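Local coordinates for protein - conserved hypothetical (Bacillus anthracis, PDB 4LES) that is of unknown function, a conserved hypothetical protein built mainly from two antiparallel beta sheets, with two short helices, at residues E116-N121 and V174-K179; M127-L132 and S163-E168; I67-Y72 and V87-E92; P133-V138 and W193-N198. All coordinates share one frame; numbering follows the deposited sequence.

Overall arrangement
Four contacts sample a strand-rich chain. Interaction 3 closes first, within the hairpin of strands 69-79 and 83-96. Interaction 1 then joins strands 110-121 and 174-184 at the far side of the same four-stranded antiparallel sheet, centres about 17 Å away; two salt bridges, E118 to K88 and E116 to R89, tie the two contacts directly. Nested inside the loop closed by interaction 1 is interaction 2, a surface contact whose centre is about 10 Å from that of interaction 1. Interaction 4 belongs to a second, three-stranded sheet, and its segments alternate along the chain with those of interactions 1 and 2. V90 touches V195 and V87 touches V197, part of the packing between the two sheets.

Interaction 1 of 4, residues E116-N121 and V174-K179; sequences EAEGKN and VKRQNK
A117 and Q177 meet at the break in strand 174-184, just past residues 174-176, which pair with strand 110-121 in the four-stranded antiparallel sheet. Backbone bonds set the register: K175 N gives to G119 O at 2.8 Å and G119 N to K175 O at 2.9 Å. A117 O carries two donors, Q177 N at 2.8 Å and R176 NE at 3.3 Å, which reach it from opposite faces of its carbonyl plane. The arginine bends at chi2 (-52°) and chi3 (-50°), folding back so that A117 O lies in its guanidinium plane. Charge adds a salt bridge, E118 OE1 to R176 NE at 3.4 Å; the carboxylate sits off the guanidinium plane, so no directed N-H is involved, and K88 is its stronger partner. V174 packs CG1 against E118 CD and CG2 along the aliphatic part of K120. Beyond the paired residues, N178 turns its amide back toward the neighbouring strand, where OD1 accepts a weak bond from A117 N at 3.4 Å.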
loop_
_atom_site.group_PDB
_atom_site.type_symbol
_atom_site.label_atom_id
_atom_site.label_comp_id
_atom_site.label_asym_id
_atom_site.label_seq_id
_atom_site.Cartn_x
_atom_site.Cartn_y
_atom_site.Cartn_z
ATOM N N GLU A 116 -3.324 0.305 -0.881
ATOM C CA GLU A 116 -3.578 1.750 -0.936
ATOM C C GLU A 116 -3.858 2.269 0.474
ATOM O O GLU A 116 -4.787 1.835 1.135
ATOM C CB GLU A 116 -4.780 2.055 -1.817
ATOM C CG GLU A 116 -4.521 1.818 -3.289
ATOM C CD GLU A 116 -5.700 2.225 -4.154
ATOM O OE1 GLU A 116 -6.843 2.303 -3.629
ATOM O OE2 GLU A 116 -5.484 2.449 -5.366
ATOM N N ALA A 117 -3.061 3.220 0.907
ATOM C CA ALA A 117 -3.174 3.768 2.238
ATOM C C ALA A 117 -2.826 5.229 2.241
ATOM O O ALA A 117 -2.214 5.745 1.304
ATOM C CB ALA A 117 -2.211 3.031 3.161
ATOM N N GLU A 118 -3.212 5.908 3.306
ATOM C CA GLU A 118 -2.846 7.313 3.464
ATOM C C GLU A 118 -2.765 7.693 4.950
ATOM O O GLU A 118 -3.374 7.035 5.787
ATOM C CB GLU A 118 -3.807 8.198 2.684
ATOM C CG GLU A 118 -5.261 8.086 3.083
ATOM C CD GLU A 118 -6.155 8.912 2.162
ATOM O OE1 GLU A 118 -5.867 8.956 0.946
ATOM O OE2 GLU A 118 -7.139 9.502 2.652
ATOM N N GLY A 119 -1.974 8.707 5.270
ATOM C CA GLY A 119 -1.809 9.142 6.649
ATOM C C GLY A 119 -2.130 10.611 6.783
ATOM O O GLY A 119 -1.764 11.396 5.926
ATOM N N LYS A 120 -2.794 10.971 7.871
ATOM C CA LYS A 120 -3.180 12.335 8.156
ATOM C C LYS A 120 -2.543 12.748 9.477
ATOM O O LYS A 120 -2.668 12.056 10.467
ATOM C CB LYS A 120 -4.706 12.410 8.267
ATOM C CG LYS A 120 -5.329 13.788 8.463
ATOM C CD LYS A 120 -6.855 13.629 8.490
ATOM C CE LYS A 120 -7.627 14.860 8.041
ATOM N NZ LYS A 120 -7.687 15.936 9.057
ATOM N N ASN A 121 -1.853 13.873 9.481
ATOM C CA ASN A 121 -1.233 14.390 10.678
ATOM C C ASN A 121 -2.377 14.924 11.505
ATOM O O ASN A 121 -3.035 15.864 11.086
ATOM C CB ASN A 121 -0.244 15.508 10.319
ATOM C CG ASN A 121 0.353 16.207 11.548
ATOM O OD1 ASN A 121 0.081 15.843 12.712
ATOM N ND2 ASN A 121 1.166 17.231 11.290
ATOM N N VAL A 174 -2.819 15.363 4.603
ATOM C CA VAL A 174 -2.888 13.941 4.294
ATOM C C VAL A 174 -1.828 13.581 3.254
ATOM O O VAL A 174 -1.612 14.310 2.306
ATOM C CB VAL A 174 -4.266 13.560 3.748
ATOM C CG1 VAL A 174 -4.348 12.062 3.536
ATOM C CG2 VAL A 174 -5.375 13.998 4.695
ATOM N N LYS A 175 -1.181 12.443 3.431
ATOM C CA LYS A 175 -0.148 11.980 2.514
ATOM C C LYS A 175 -0.391 10.536 2.083
ATOM O O LYS A 175 -0.522 9.642 2.923
ATOM C CB LYS A 175 1.205 12.150 3.201
ATOM C CG LYS A 175 2.332 11.238 2.742
ATOM C CD LYS A 175 2.742 11.393 1.275
ATOM C CE LYS A 175 3.929 10.469 0.974
ATOM N NZ LYS A 175 4.001 9.975 -0.431
ATOM N N ARG A 176 -0.465 10.314 0.774
ATOM C CA ARG A 176 -0.665 8.971 0.234
ATOM C C ARG A 176 0.536 8.117 0.559
ATOM O O ARG A 176 1.643 8.596 0.575
ATOM C CB ARG A 176 -0.861 8.976 -1.278
ATOM C CG ARG A 176 -2.168 9.568 -1.797
ATOM C CD ARG A 176 -3.432 8.990 -1.144
ATOM N NE ARG A 176 -3.520 7.508 -1.111
ATOM C CZ ARG A 176 -4.184 6.728 -1.971
ATOM N NH1 ARG A 176 -4.866 7.229 -2.996
ATOM N NH2 ARG A 176 -4.161 5.417 -1.803
ATOM N N GLN A 177 0.299 6.852 0.865
ATOM C CA GLN A 177 1.380 5.907 1.177
ATOM C C GLN A 177 1.034 4.536 0.598
ATOM O O GLN A 177 0.802 3.549 1.316
ATOM C CB GLN A 177 1.803 5.876 2.688
ATOM C CG GLN A 177 0.715 5.889 3.775
ATOM C CD GLN A 177 1.251 5.702 5.228
ATOM O OE1 GLN A 177 0.703 6.253 6.195
ATOM N NE2 GLN A 177 2.321 4.925 5.374
ATOM N N ASN A 178 0.989 4.502 -0.734
ATOM C CA ASN A 178 0.733 3.265 -1.453
ATOM C C ASN A 178 1.934 2.330 -1.400
ATOM O O ASN A 178 3.040 2.776 -1.575
ATOM C CB ASN A 178 0.360 3.573 -2.903
ATOM C CG ASN A 178 -0.968 4.312 -3.001
ATOM O OD1 ASN A 178 -1.862 4.110 -2.186
ATOM N ND2 ASN A 178 -1.084 5.185 -3.960
ATOM N N LYS A 179 1.716 1.053 -1.119
ATOM C CA LYS A 179 2.812 0.076 -1.130
ATOM C C LYS A 179 2.522 -0.925 -2.233
ATOM O O LYS A 179 1.352 -1.298 -2.449
ATOM C CB LYS A 179 2.848 -0.748 0.157
ATOM C CG LYS A 179 2.661 0.003 1.448
ATOM C CD LYS A 179 3.813 0.913 1.736
ATOM C CE LYS A 179 3.700 1.339 3.193
ATOM N NZ LYS A 179 4.468 2.557 3.474
#

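Interaction 2 of 4, residues M127-L132 and S163-E168; sequences MKLAFL and SSITKE
L129 reaches over to the loop that follows helix 149-158, and I165 is the first residue of that loop to meet it. Their side chains cross at about a right angle, with I165 CD1 only 3.3 Å from L129 CD2, tighter than ordinary carbon contact. The leucine gets there with CG anti to its own amide nitrogen (chi1 -154°), and K175 of strand 174-184 touches both side chains. At T166 the carbonyl oxygen lies against the same methyl, L129 CD2, at 3.2 Å, while OG1 reaches forward along the same segment to donate to E168 O. K167 O accepts the sole direct hydrogen bond across the contact: L129 N points almost straight at it (2.9 Å, 177° at the hydrogen), approaching from above the carbonyl plane. E168 then pairs with K128 as an antiparallel, non-hydrogen-bonded bridge in a two-stranded ribbon, its CB 3.3 Å from M127 O. The charged ends of K128 and E168 remain 5.9 Å apart, NZ to OE2, so the contact rests on one backbone hydrogen bond and a small apolar touch, with charge attraction probably a minor term.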
loop_
_atom_site.group_PDB
_atom_site.type_symbol
_atom_site.label_atom_id
_atom_site.label_comp_id
_atom_site.label_asym_id
_atom_site.label_seq_id
_atom_site.Cartn_x
_atom_site.Cartn_y
_atom_site.Cartn_z
HETATM N N MSE A 127 4.748 17.298 11.386
HETATM C CA MSE A 127 5.411 16.085 11.839
HETATM C C MSE A 127 6.153 15.554 10.651
HETATM O O MSE A 127 5.750 15.778 9.511
HETATM C CB MSE A 127 4.401 15.063 12.358
HETATM C CG MSE A 127 3.523 15.584 13.511
HETATM SE SE MSE A 127 4.552 16.200 15.088
HETATM C CE MSE A 127 6.112 15.014 14.858
ATOM N N LYS A 128 7.234 14.830 10.905
ATOM C CA LYS A 128 8.063 14.286 9.844
ATOM C C LYS A 128 7.449 13.058 9.207
ATOM O O LYS A 128 6.887 12.190 9.889
ATOM C CB LYS A 128 9.425 13.914 10.383
ATOM C CG LYS A 128 10.118 15.058 11.115
ATOM C CD LYS A 128 11.510 14.674 11.581
ATOM C CE LYS A 128 12.417 14.303 10.412
ATOM N NZ LYS A 128 13.842 14.192 10.839
ATOM N N LEU A 129 7.614 12.990 7.891
ATOM C CA LEU A 129 7.156 11.905 7.062
ATOM C C LEU A 129 7.748 10.595 7.575
ATOM O O LEU A 129 7.104 9.541 7.525
ATOM C CB LEU A 129 7.636 12.156 5.629
ATOM C CG LEU A 129 6.867 11.568 4.474
ATOM C CD1 LEU A 129 5.498 12.225 4.443
ATOM C CD2 LEU A 129 7.614 11.803 3.165
ATOM N N ALA A 130 8.975 10.674 8.080
ATOM C CA ALA A 130 9.671 9.511 8.641
ATOM C C ALA A 130 8.887 8.867 9.792
ATOM O O ALA A 130 9.027 7.674 10.044
ATOM C CB ALA A 130 11.064 9.906 9.123
ATOM N N PHE A 131 8.069 9.643 10.490
ATOM C CA PHE A 131 7.287 9.070 11.577
ATOM C C PHE A 131 5.952 8.485 11.122
ATOM O O PHE A 131 5.212 8.021 11.941
ATOM C CB PHE A 131 7.076 10.076 12.691
ATOM C CG PHE A 131 8.369 10.572 13.320
ATOM C CD1 PHE A 131 9.392 9.683 13.660
ATOM C CD2 PHE A 131 8.523 11.898 13.642
ATOM C CE1 PHE A 131 10.565 10.123 14.268
ATOM C CE2 PHE A 131 9.692 12.352 14.270
ATOM C CZ PHE A 131 10.715 11.460 14.575
ATOM N N LEU A 132 5.627 8.509 9.830
ATOM C CA LEU A 132 4.372 7.866 9.389
ATOM C C LEU A 132 4.357 6.409 9.819
ATOM O O LEU A 132 5.349 5.725 9.678
ATOM C CB LEU A 132 4.190 7.931 7.885
ATOM C CG LEU A 132 3.448 9.137 7.336
ATOM C CD1 LEU A 132 3.470 9.088 5.811
ATOM C CD2 LEU A 132 2.015 9.147 7.825
ATOM N N SER A 163 4.226 14.087 -7.975
ATOM C CA SER A 163 4.678 15.298 -7.334
ATOM C C SER A 163 5.612 14.817 -6.267
ATOM O O SER A 163 5.288 13.877 -5.560
ATOM C CB SER A 163 3.507 16.067 -6.700
ATOM O OG SER A 163 3.951 17.134 -5.875
ATOM N N SER A 164 6.795 15.411 -6.177
ATOM C CA SER A 164 7.706 15.050 -5.108
ATOM C C SER A 164 6.995 15.351 -3.802
ATOM O O SER A 164 6.239 16.333 -3.694
ATOM C CB SER A 164 9.038 15.815 -5.175
ATOM O OG SER A 164 9.895 15.241 -6.136
ATOM N N ILE A 165 7.214 14.483 -2.825
ATOM C CA ILE A 165 6.623 14.675 -1.530
ATOM C C ILE A 165 7.543 15.498 -0.645
ATOM O O ILE A 165 8.762 15.583 -0.854
ATOM C CB ILE A 165 6.181 13.351 -0.860
ATOM C CG1 ILE A 165 7.293 12.282 -0.844
ATOM C CG2 ILE A 165 4.961 12.800 -1.589
ATOM C CD1 ILE A 165 8.466 12.590 0.056
ATOM N N THR A 166 6.919 16.105 0.347
ATOM C CA THR A 166 7.587 16.960 1.283
ATOM C C THR A 166 8.136 16.129 2.437
ATOM O O THR A 166 7.724 14.997 2.644
ATOM C CB THR A 166 6.587 17.988 1.792
ATOM O OG1 THR A 166 5.528 17.311 2.459
ATOM C CG2 THR A 166 5.993 18.769 0.610
ATOM N N LYS A 167 9.074 16.684 3.182
ATOM C CA LYS A 167 9.671 15.966 4.285
ATOM C C LYS A 167 8.802 15.969 5.568
ATOM O O LYS A 167 9.023 15.161 6.479
ATOM C CB LYS A 167 11.060 16.512 4.576
ATOM C CG LYS A 167 12.088 16.169 3.503
ATOM C CD LYS A 167 13.492 16.532 3.969
ATOM C CE LYS A 167 14.570 16.039 3.013
ATOM N NZ LYS A 167 15.948 16.386 3.506
ATOM N N GLU A 168 7.836 16.875 5.645
ATOM C CA GLU A 168 6.958 16.936 6.789
ATOM C C GLU A 168 5.534 17.151 6.349
ATOM O O GLU A 168 5.305 17.740 5.298
ATOM C CB GLU A 168 7.374 18.072 7.708
ATOM C CG GLU A 168 8.786 17.899 8.234
ATOM C CD GLU A 168 9.146 18.900 9.295
ATOM O OE1 GLU A 168 8.419 19.902 9.430
ATOM O OE2 GLU A 168 10.168 18.684 9.986
HETATM O O HOH W 1 10.527 13.241 7.157
#

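Interaction 3 of 4, residues I67-Y72 and V87-E92; sequences IKEKEY and VKRVVE. With PO4 (phosphate ion), chain E.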
loop_
_atom_site.group_PDB
_atom_site.type_symbol
_atom_site.label_atom_id
_atom_site.label_comp_id
_atom_site.label_asym_id
_atom_site.label_seq_id
_atom_site.Cartn_x
_atom_site.Cartn_y
_atom_site.Cartn_z
ATOM N N ILE A 67 -9.345 -12.427 -16.002
ATOM C CA ILE A 67 -9.432 -11.484 -14.886
ATOM C C ILE A 67 -8.048 -10.959 -14.538
ATOM O O ILE A 67 -7.190 -11.672 -14.035
ATOM C CB ILE A 67 -10.120 -12.110 -13.654
ATOM C CG1 ILE A 67 -11.492 -12.698 -14.041
ATOM C CG2 ILE A 67 -10.243 -11.096 -12.527
ATOM C CD1 ILE A 67 -12.345 -11.813 -14.952
ATOM N N LYS A 68 -7.884 -9.674 -14.796
ATOM C CA LYS A 68 -6.637 -8.980 -14.645
ATOM C C LYS A 68 -6.416 -8.350 -13.273
ATOM O O LYS A 68 -5.296 -7.941 -12.948
ATOM C CB LYS A 68 -6.631 -7.852 -15.689
ATOM C CG LYS A 68 -7.767 -6.852 -15.457
ATOM C CD LYS A 68 -7.879 -5.735 -16.480
ATOM C CE LYS A 68 -8.885 -4.709 -15.962
ATOM N NZ LYS A 68 -9.314 -3.687 -16.957
ATOM N N GLU A 69 -7.474 -8.246 -12.476
ATOM C CA GLU A 69 -7.381 -7.552 -11.207
ATOM C C GLU A 69 -8.454 -8.064 -10.234
ATOM O O GLU A 69 -9.588 -8.371 -10.640
ATOM C CB GLU A 69 -7.527 -6.058 -11.538
ATOM C CG GLU A 69 -7.531 -5.073 -10.408
ATOM C CD GLU A 69 -7.513 -3.625 -10.900
ATOM O OE1 GLU A 69 -7.904 -2.728 -10.139
ATOM O OE2 GLU A 69 -7.139 -3.383 -12.055
ATOM N N LYS A 70 -8.072 -8.219 -8.977
ATOM C CA LYS A 70 -8.988 -8.650 -7.934
ATOM C C LYS A 70 -8.833 -7.687 -6.778
ATOM O O LYS A 70 -7.700 -7.431 -6.302
ATOM C CB LYS A 70 -8.710 -10.087 -7.507
ATOM C CG LYS A 70 -9.722 -10.580 -6.488
ATOM C CD LYS A 70 -9.663 -12.081 -6.278
ATOM C CE LYS A 70 -10.635 -12.473 -5.178
ATOM N NZ LYS A 70 -10.380 -13.850 -4.701
ATOM N N GLU A 71 -9.956 -7.138 -6.326
ATOM C CA GLU A 71 -9.930 -6.098 -5.305
ATOM C C GLU A 71 -10.497 -6.508 -3.943
ATOM O O GLU A 71 -11.500 -7.203 -3.880
ATOM C CB GLU A 71 -10.676 -4.880 -5.830
ATOM C CG GLU A 71 -10.252 -4.504 -7.237
ATOM C CD GLU A 71 -10.946 -3.254 -7.741
ATOM O OE1 GLU A 71 -11.408 -2.460 -6.868
ATOM O OE2 GLU A 71 -11.020 -3.054 -9.001
ATOM N N TYR A 72 -9.835 -6.043 -2.868
ATOM C CA TYR A 72 -10.236 -6.312 -1.471
ATOM C C TYR A 72 -10.405 -4.961 -0.745
ATOM O O TYR A 72 -9.408 -4.270 -0.442
ATOM C CB TYR A 72 -9.186 -7.146 -0.777
ATOM C CG TYR A 72 -8.916 -8.446 -1.440
ATOM C CD1 TYR A 72 -8.004 -8.533 -2.476
ATOM C CD2 TYR A 72 -9.561 -9.590 -1.042
ATOM C CE1 TYR A 72 -7.749 -9.722 -3.113
ATOM C CE2 TYR A 72 -9.322 -10.807 -1.678
ATOM C CZ TYR A 72 -8.420 -10.862 -2.718
ATOM O OH TYR A 72 -8.159 -12.065 -3.366
ATOM N N VAL A 87 -6.615 2.811 5.385
ATOM C CA VAL A 87 -6.311 1.765 4.425
ATOM C C VAL A 87 -7.553 1.648 3.545
ATOM O O VAL A 87 -8.646 1.364 4.017
ATOM C CB VAL A 87 -5.966 0.431 5.087
ATOM C CG1 VAL A 87 -5.664 -0.623 4.032
ATOM C CG2 VAL A 87 -4.742 0.617 5.973
ATOM N N LYS A 88 -7.387 1.886 2.256
ATOM C CA LYS A 88 -8.543 1.904 1.384
ATOM C C LYS A 88 -8.810 0.559 0.805
ATOM O O LYS A 88 -9.845 -0.012 1.020
ATOM C CB LYS A 88 -8.344 2.937 0.299
ATOM C CG LYS A 88 -8.173 4.331 0.862
ATOM C CD LYS A 88 -7.897 5.316 -0.263
ATOM C CE LYS A 88 -7.857 6.720 0.287
ATOM N NZ LYS A 88 -7.506 7.731 -0.753
ATOM N N ARG A 89 -7.864 0.019 0.082
ATOM C CA ARG A 89 -8.070 -1.273 -0.488
ATOM C C ARG A 89 -6.764 -1.932 -0.780
ATOM O O ARG A 89 -5.706 -1.296 -0.738
ATOM C CB ARG A 89 -8.895 -1.159 -1.748
ATOM C CG ARG A 89 -8.360 -0.170 -2.744
ATOM C CD ARG A 89 -9.242 -0.109 -4.025
ATOM N NE ARG A 89 -8.458 0.642 -4.988
ATOM C CZ ARG A 89 -8.567 0.610 -6.318
ATOM N NH1 ARG A 89 -9.482 -0.137 -6.929
ATOM N NH2 ARG A 89 -7.730 1.354 -7.037
ATOM N N VAL A 90 -6.852 -3.232 -1.041
ATOM C CA VAL A 90 -5.706 -4.028 -1.429
ATOM C C VAL A 90 -6.095 -4.554 -2.805
ATOM O O VAL A 90 -7.215 -5.027 -2.978
ATOM C CB VAL A 90 -5.457 -5.191 -0.469
ATOM C CG1 VAL A 90 -4.372 -6.095 -1.011
ATOM C CG2 VAL A 90 -5.102 -4.670 0.921
ATOM N N VAL A 91 -5.195 -4.455 -3.776
ATOM C CA VAL A 91 -5.489 -4.898 -5.144
ATOM C C VAL A 91 -4.445 -5.875 -5.661
ATOM O O VAL A 91 -3.259 -5.628 -5.552
ATOM C CB VAL A 91 -5.503 -3.699 -6.098
ATOM C CG1 VAL A 91 -5.826 -4.141 -7.526
ATOM C CG2 VAL A 91 -6.539 -2.692 -5.621
ATOM N N GLU A 92 -4.913 -6.979 -6.222
ATOM C CA GLU A 92 -4.065 -8.003 -6.804
ATOM C C GLU A 92 -4.129 -7.783 -8.291
ATOM O O GLU A 92 -5.219 -7.836 -8.882
ATOM C CB GLU A 92 -4.618 -9.394 -6.444
ATOM C CG GLU A 92 -3.883 -10.556 -7.075
ATOM C CD GLU A 92 -4.497 -11.905 -6.717
ATOM O OE1 GLU A 92 -5.629 -11.954 -6.191
ATOM O OE2 GLU A 92 -3.834 -12.928 -6.978
HETATM P P PO4 E . -8.199 0.266 -10.450
HETATM O O1 PO4 E . -7.113 -0.225 -9.517
HETATM O O2 PO4 E . -9.404 -0.635 -10.403
HETATM O O3 PO4 E . -8.603 1.634 -10.002
HETATM O O4 PO4 E . -7.672 0.311 -11.858
HETATM O O HOH W 2 -7.114 -14.010 -4.800
#
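E71 and R89 form a salt bridge across a beta hairpin, here the paired strands 69-79 and 83-96 of the four-stranded antiparallel sheet, of which 69-79 is an outermost strand. Two hydrogen-bonded pairs, K70 with E92 and Y72 with V90, flank the non-hydrogen-bonded pair E71 with V91. E92 N to K70 O is 2.8 Å and nearly straight (178° at the hydrogen), and Y72 N reaches V90 O at 2.8 Å, nearly in line with the carbonyl bond.

On the face of E71 and V91, R89 NH1 gives a weak bond to E71 OE1 at 3.0 Å, with the oxygen at the edge of the guanidinium and the carboxylate plane turned 79° from it. The arginine stands up from CG between its backbone nitrogen and carbonyl carbon (chi1 52°), then runs extended, which carries NH2 to a phosphate ion, probably from the crystallisation liquor, whose modelled position is doubtful because it crowds E69. NE meanwhile pairs with E116 of strand 110-121, and V91 CG2 lies over one guanidinium face, toward its rim. E69 packs its CG on V91 CG1 at 3.5 Å.

Over the other face, Y72 turns its ring edge toward V90 O. A water bridges the ring to the neighbouring strand, 2.6 Å from Y72 OH and donating to E92 OE1 at 2.9 Å.

Interaction 4 of 4, residues P133-V138 and W193-N198; sequences PSVDLV and WYVVVN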
loop_
_atom_site.group_PDB
_atom_site.type_symbol
_atom_site.label_atom_id
_atom_site.label_comp_id
_atom_site.label_asym_id
_atom_site.label_seq_id
_atom_site.Cartn_x
_atom_site.Cartn_y
_atom_site.Cartn_z
ATOM N N PRO A 133 3.225 5.926 10.356
ATOM C CA PRO A 133 3.226 4.544 10.784
ATOM C C PRO A 133 3.449 3.546 9.660
ATOM O O PRO A 133 3.049 3.775 8.532
ATOM C CB PRO A 133 1.820 4.358 11.358
ATOM C CG PRO A 133 1.405 5.716 11.801
ATOM C CD PRO A 133 2.002 6.633 10.773
ATOM N N SER A 134 4.060 2.423 10.002
ATOM C CA SER A 134 4.256 1.342 9.065
ATOM C C SER A 134 2.908 0.723 8.641
ATOM O O SER A 134 1.964 0.614 9.442
ATOM C CB SER A 134 5.071 0.244 9.738
ATOM O OG SER A 134 4.371 -0.253 10.876
ATOM N N VAL A 135 2.823 0.340 7.379
ATOM C CA VAL A 135 1.660 -0.361 6.844
ATOM C C VAL A 135 2.284 -1.514 6.084
ATOM O O VAL A 135 2.953 -1.293 5.089
ATOM C CB VAL A 135 0.806 0.520 5.893
ATOM C CG1 VAL A 135 -0.334 -0.295 5.301
ATOM C CG2 VAL A 135 0.253 1.752 6.612
ATOM N N ASP A 136 2.090 -2.741 6.564
ATOM C CA ASP A 136 2.687 -3.907 5.927
ATOM C C ASP A 136 1.704 -5.000 5.562
ATOM O O ASP A 136 0.737 -5.238 6.259
ATOM C CB ASP A 136 3.685 -4.542 6.855
ATOM C CG ASP A 136 4.838 -3.628 7.189
ATOM O OD1 ASP A 136 5.408 -2.985 6.285
ATOM O OD2 ASP A 136 5.156 -3.569 8.364
ATOM N N LEU A 137 2.005 -5.648 4.444
ATOM C CA LEU A 137 1.294 -6.791 3.975
ATOM C C LEU A 137 1.898 -7.956 4.721
ATOM O O LEU A 137 3.124 -8.130 4.708
ATOM C CB LEU A 137 1.493 -6.974 2.486
ATOM C CG LEU A 137 0.848 -8.224 1.917
ATOM C CD1 LEU A 137 -0.675 -8.072 1.913
ATOM C CD2 LEU A 137 1.384 -8.463 0.521
ATOM N N VAL A 138 1.052 -8.765 5.355
ATOM C CA VAL A 138 1.530 -9.894 6.161
ATOM C C VAL A 138 0.753 -11.148 5.840
ATOM O O VAL A 138 -0.474 -11.090 5.640
ATOM C CB VAL A 138 1.394 -9.602 7.655
ATOM C CG1 VAL A 138 2.003 -10.723 8.495
ATOM C CG2 VAL A 138 2.071 -8.288 7.990
ATOM N N TRP A 193 -4.312 -13.512 4.335
ATOM C CA TRP A 193 -3.471 -12.332 4.282
ATOM C C TRP A 193 -4.058 -11.212 5.114
ATOM O O TRP A 193 -5.261 -11.154 5.368
ATOM C CB TRP A 193 -3.216 -11.923 2.821
ATOM C CG TRP A 193 -2.372 -12.940 2.117
ATOM C CD1 TRP A 193 -2.786 -14.156 1.637
ATOM C CD2 TRP A 193 -0.967 -12.861 1.847
ATOM N NE1 TRP A 193 -1.724 -14.835 1.083
ATOM C CE2 TRP A 193 -0.597 -14.064 1.196
ATOM C CE3 TRP A 193 0.012 -11.887 2.080
ATOM C CZ2 TRP A 193 0.716 -14.325 0.780
ATOM C CZ3 TRP A 193 1.325 -12.144 1.667
ATOM C CH2 TRP A 193 1.661 -13.357 1.018
ATOM N N TYR A 194 -3.171 -10.334 5.557
ATOM C CA TYR A 194 -3.535 -9.265 6.448
ATOM C C TYR A 194 -2.777 -7.999 6.133
ATOM O O TYR A 194 -1.735 -8.015 5.449
ATOM C CB TYR A 194 -3.147 -9.662 7.891
ATOM C CG TYR A 194 -3.650 -11.011 8.330
ATOM C CD1 TYR A 194 -2.979 -12.166 7.971
ATOM C CD2 TYR A 194 -4.808 -11.132 9.104
ATOM C CE1 TYR A 194 -3.447 -13.427 8.362
ATOM C CE2 TYR A 194 -5.275 -12.384 9.519
ATOM C CZ TYR A 194 -4.592 -13.524 9.138
ATOM O OH TYR A 194 -5.038 -14.755 9.516
ATOM N N VAL A 195 -3.311 -6.891 6.619
ATOM C CA VAL A 195 -2.591 -5.620 6.578
ATOM C C VAL A 195 -2.356 -5.229 8.042
ATOM O O VAL A 195 -3.306 -5.190 8.836
ATOM C CB VAL A 195 -3.329 -4.514 5.825
ATOM C CG1 VAL A 195 -2.576 -3.206 5.990
ATOM C CG2 VAL A 195 -3.439 -4.868 4.337
ATOM N N VAL A 196 -1.086 -5.011 8.405
ATOM C CA VAL A 196 -0.736 -4.624 9.775
ATOM C C VAL A 196 -0.325 -3.151 9.809
ATOM O O VAL A 196 0.566 -2.705 9.063
ATOM C CB VAL A 196 0.366 -5.526 10.392
ATOM C CG1 VAL A 196 0.783 -5.020 11.762
ATOM C CG2 VAL A 196 -0.137 -6.961 10.484
ATOM N N VAL A 197 -0.990 -2.403 10.680
ATOM C CA VAL A 197 -0.749 -0.988 10.798
ATOM C C VAL A 197 -0.093 -0.635 12.143
ATOM O O VAL A 197 -0.620 -0.938 13.232
ATOM C CB VAL A 197 -2.048 -0.188 10.592
ATOM C CG1 VAL A 197 -1.814 1.297 10.822
ATOM C CG2 VAL A 197 -2.591 -0.413 9.174
ATOM N N ASN A 198 1.081 -0.032 12.022
ATOM C CA ASN A 198 1.873 0.447 13.142
ATOM C C ASN A 198 2.196 -0.661 14.117
ATOM O O ASN A 198 2.345 -0.397 15.289
ATOM C CB ASN A 198 1.086 1.528 13.876
ATOM C CG ASN A 198 1.973 2.370 14.759
ATOM O OD1 ASN A 198 3.100 2.686 14.391
ATOM N ND2 ASN A 198 1.481 2.725 15.923
HETATM O O HOH W 3 2.901 -2.397 10.690
HETATM O O HOH W 4 5.217 2.180 12.708
#
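L137 sends CG anti to its backbone nitrogen (chi1 176°), while W193 holds its own CG anti to the carbonyl carbon (chi1 -68°); these settings bring the leucine's branch point to the six-membered half of the indole, L137 CG to W193 CE3 at 3.8 Å. Both leucine methyls also lie near that end of the ring system. Its nitrogen, NE1, is taken by K187 O, and F188 meets the indole with ring planes at about 40°. Further along the same face V135 CG1 touches V195 CG1 at 3.7 Å. V195 also packs on V90, and V135 on V85, so this row of side chains faces the four-stranded sheet.

The pairing belongs to the three-stranded antiparallel sheet, in which strand 193-197 runs between 135-139 and 201-204. Reciprocal bonds join D136 with V196 and V138 with Y194; V196 N to D136 O is 2.8 Å and lies in the carbonyl plane.

On the face of these pairs V138 CG2 meets V196 CG2 at 3.6 Å, and the Y194 ring turns its edge to V138 O, with CD1 3.6 Å away. Just past the end of 193-197 and before 135-139 begins, N198 N donates to S134 O at 2.8 Å, and one water accepts from S134 N and donates to N198 OD1, while N198 ND2 turns to E200. A second water sits 2.6 Å from S134 OG and donates to V196 O.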